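PDB 5IM2: twin-arginine translocation pathway signal from Rhodoferax ferrireducens, which is probably the solute-binding component of a TRAP transporter and holds a copurified benzoate in its ligand pocket. Local coordinates for residues 212-215 with 216-219. Sequence-based numbering, arbitrary orientation.
With BEZ (benzoic acid), chain B.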
loop_
_atom_site.group_PDB
_atom_site.type_symbol
_atom_site.label_atom_id
_atom_site.label_comp_id
_atom_site.label_asym_id
_atom_site.label_seq_id
_atom_site.Cartn_x
_atom_site.Cartn_y
_atom_site.Cartn_z
ATOM N N MET A 212 -5.845 -0.003 -11.671
ATOM C CA MET A 212 -7.082 -0.592 -11.155
ATOM C C MET A 212 -6.834 -1.087 -9.741
ATOM O O MET A 212 -5.696 -1.416 -9.401
ATOM C CB MET A 212 -7.573 -1.745 -12.032
ATOM C CG MET A 212 -6.729 -3.006 -11.898
ATOM S SD MET A 212 -7.253 -4.337 -12.976
ATOM C CE MET A 212 -6.711 -3.637 -14.551
ATOM N N PRO A 213 -7.860 -1.155 -8.897
ATOM C CA PRO A 213 -7.664 -1.683 -7.547
ATOM C C PRO A 213 -7.559 -3.200 -7.514
ATOM O O PRO A 213 -7.921 -3.916 -8.449
ATOM C CB PRO A 213 -8.910 -1.204 -6.804
ATOM C CG PRO A 213 -9.929 -1.168 -7.834
ATOM C CD PRO A 213 -9.246 -0.683 -9.082
ATOM N N LEU A 214 -7.079 -3.685 -6.367
ATOM C CA LEU A 214 -6.748 -5.100 -6.221
ATOM C C LEU A 214 -7.865 -6.031 -6.672
ATOM O O LEU A 214 -7.571 -6.952 -7.444
ATOM C CB LEU A 214 -6.381 -5.395 -4.761
ATOM C CG LEU A 214 -6.006 -6.854 -4.423
ATOM C CD1 LEU A 214 -4.615 -7.229 -4.951
ATOM C CD2 LEU A 214 -6.088 -7.116 -2.909
ATOM N N PRO A 215 -9.130 -5.873 -6.241
ATOM C CA PRO A 215 -10.139 -6.912 -6.541
ATOM C C PRO A 215 -10.445 -7.064 -8.020
ATOM O O PRO A 215 -10.983 -8.111 -8.406
ATOM C CB PRO A 215 -11.381 -6.444 -5.769
ATOM C CG PRO A 215 -10.876 -5.441 -4.796
ATOM C CD PRO A 215 -9.721 -4.778 -5.470
ATOM N N ALA A 216 -10.119 -6.052 -8.842
ATOM C CA ALA A 216 -10.370 -6.063 -10.275
ATOM C C ALA A 216 -9.353 -6.905 -11.042
ATOM O O ALA A 216 -9.537 -7.138 -12.237
ATOM C CB ALA A 216 -10.362 -4.617 -10.800
ATOM N N ILE A 217 -8.280 -7.357 -10.397
ATOM C CA ILE A 217 -7.146 -7.911 -11.136
ATOM C C ILE A 217 -7.508 -9.261 -11.743
ATOM O O ILE A 217 -7.198 -9.490 -12.921
ATOM C CB ILE A 217 -5.890 -7.992 -10.255
ATOM C CG1 ILE A 217 -5.335 -6.578 -10.049
ATOM C CG2 ILE A 217 -4.804 -8.837 -10.906
ATOM C CD1 ILE A 217 -4.266 -6.491 -9.000
ATOM N N PRO A 218 -8.161 -10.172 -11.009
ATOM C CA PRO A 218 -8.520 -11.466 -11.621
ATOM C C PRO A 218 -9.354 -11.353 -12.893
ATOM O O PRO A 218 -9.045 -12.017 -13.896
ATOM C CB PRO A 218 -9.297 -12.163 -10.491
ATOM C CG PRO A 218 -8.736 -11.620 -9.262
ATOM C CD PRO A 218 -8.402 -10.184 -9.547
ATOM N N ASP A 219 -10.439 -10.566 -12.873
ATOM C CA ASP A 219 -11.282 -10.439 -14.059
ATOM C C ASP A 219 -10.507 -9.816 -15.209
ATOM O O ASP A 219 -10.750 -10.143 -16.371
ATOM C CB ASP A 219 -12.531 -9.604 -13.744
ATOM C CG ASP A 219 -13.290 -9.153 -15.010
ATOM O OD1 ASP A 219 -14.170 -9.902 -15.484
ATOM O OD2 ASP A 219 -13.022 -8.038 -15.518
HETATM C C BEZ B . -2.566 -3.327 -4.432
HETATM O O1 BEZ B . -1.543 -3.382 -5.173
HETATM O O2 BEZ B . -3.599 -2.755 -4.853
HETATM C C1 BEZ B . -2.548 -3.973 -3.079
HETATM C C2 BEZ B . -3.672 -3.895 -2.262
HETATM C C3 BEZ B . -3.644 -4.531 -1.019
HETATM C C4 BEZ B . -2.502 -5.201 -0.612
HETATM C C5 BEZ B . -1.381 -5.253 -1.417
HETATM C C6 BEZ B . -1.405 -4.629 -2.669
HETATM O O HOH W 1 -11.873 -9.440 -10.741
#
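Met212 lays its thioether alongside Ala216 and Ile217: SD lies 3.8 Å from Ala216 CB and 4.2 Å from Ile217 CG1. The chain stays extended through chi2 and bends only at chi3 (71°), which turns the terminal methyl aside after the sulfur has made both touches. Two residues on, Leu214 and Ile217 meet obliquely through their delta methyls, CD1 to CD1 at 4.1 Å. The other branch of Leu214, CD2, lies 4.0 Å from C3 of the benzoate ring, and Leu214 CB, ahead of the fork, is 3.8 Å from the carboxylate O2. Two successive i to i+3 bonds fold the backbone here, Ala216 N to Pro213 O (3.1 Å) and Ile217 N to Leu214 O (3.1 Å), making two overlapping type I beta-turns. They carry the chain from strand 208-211 into helix 217-223. Pro218 has no N-H to offer, and its CD sits 3.5 Å from Pro215 O. That carbonyl instead takes a water, which in turn accepts from Asp219 N and so bridges this i to i+4 pair in place of a direct bond. Further out, Tyr118 OH bonds to Leu214 N and Arg192 NH2 to Met212 O; both side chains also bind the benzoate, tying this loop to the ligand site. Leu231 on strand 228-232 packs against both Leu214 and Ile217.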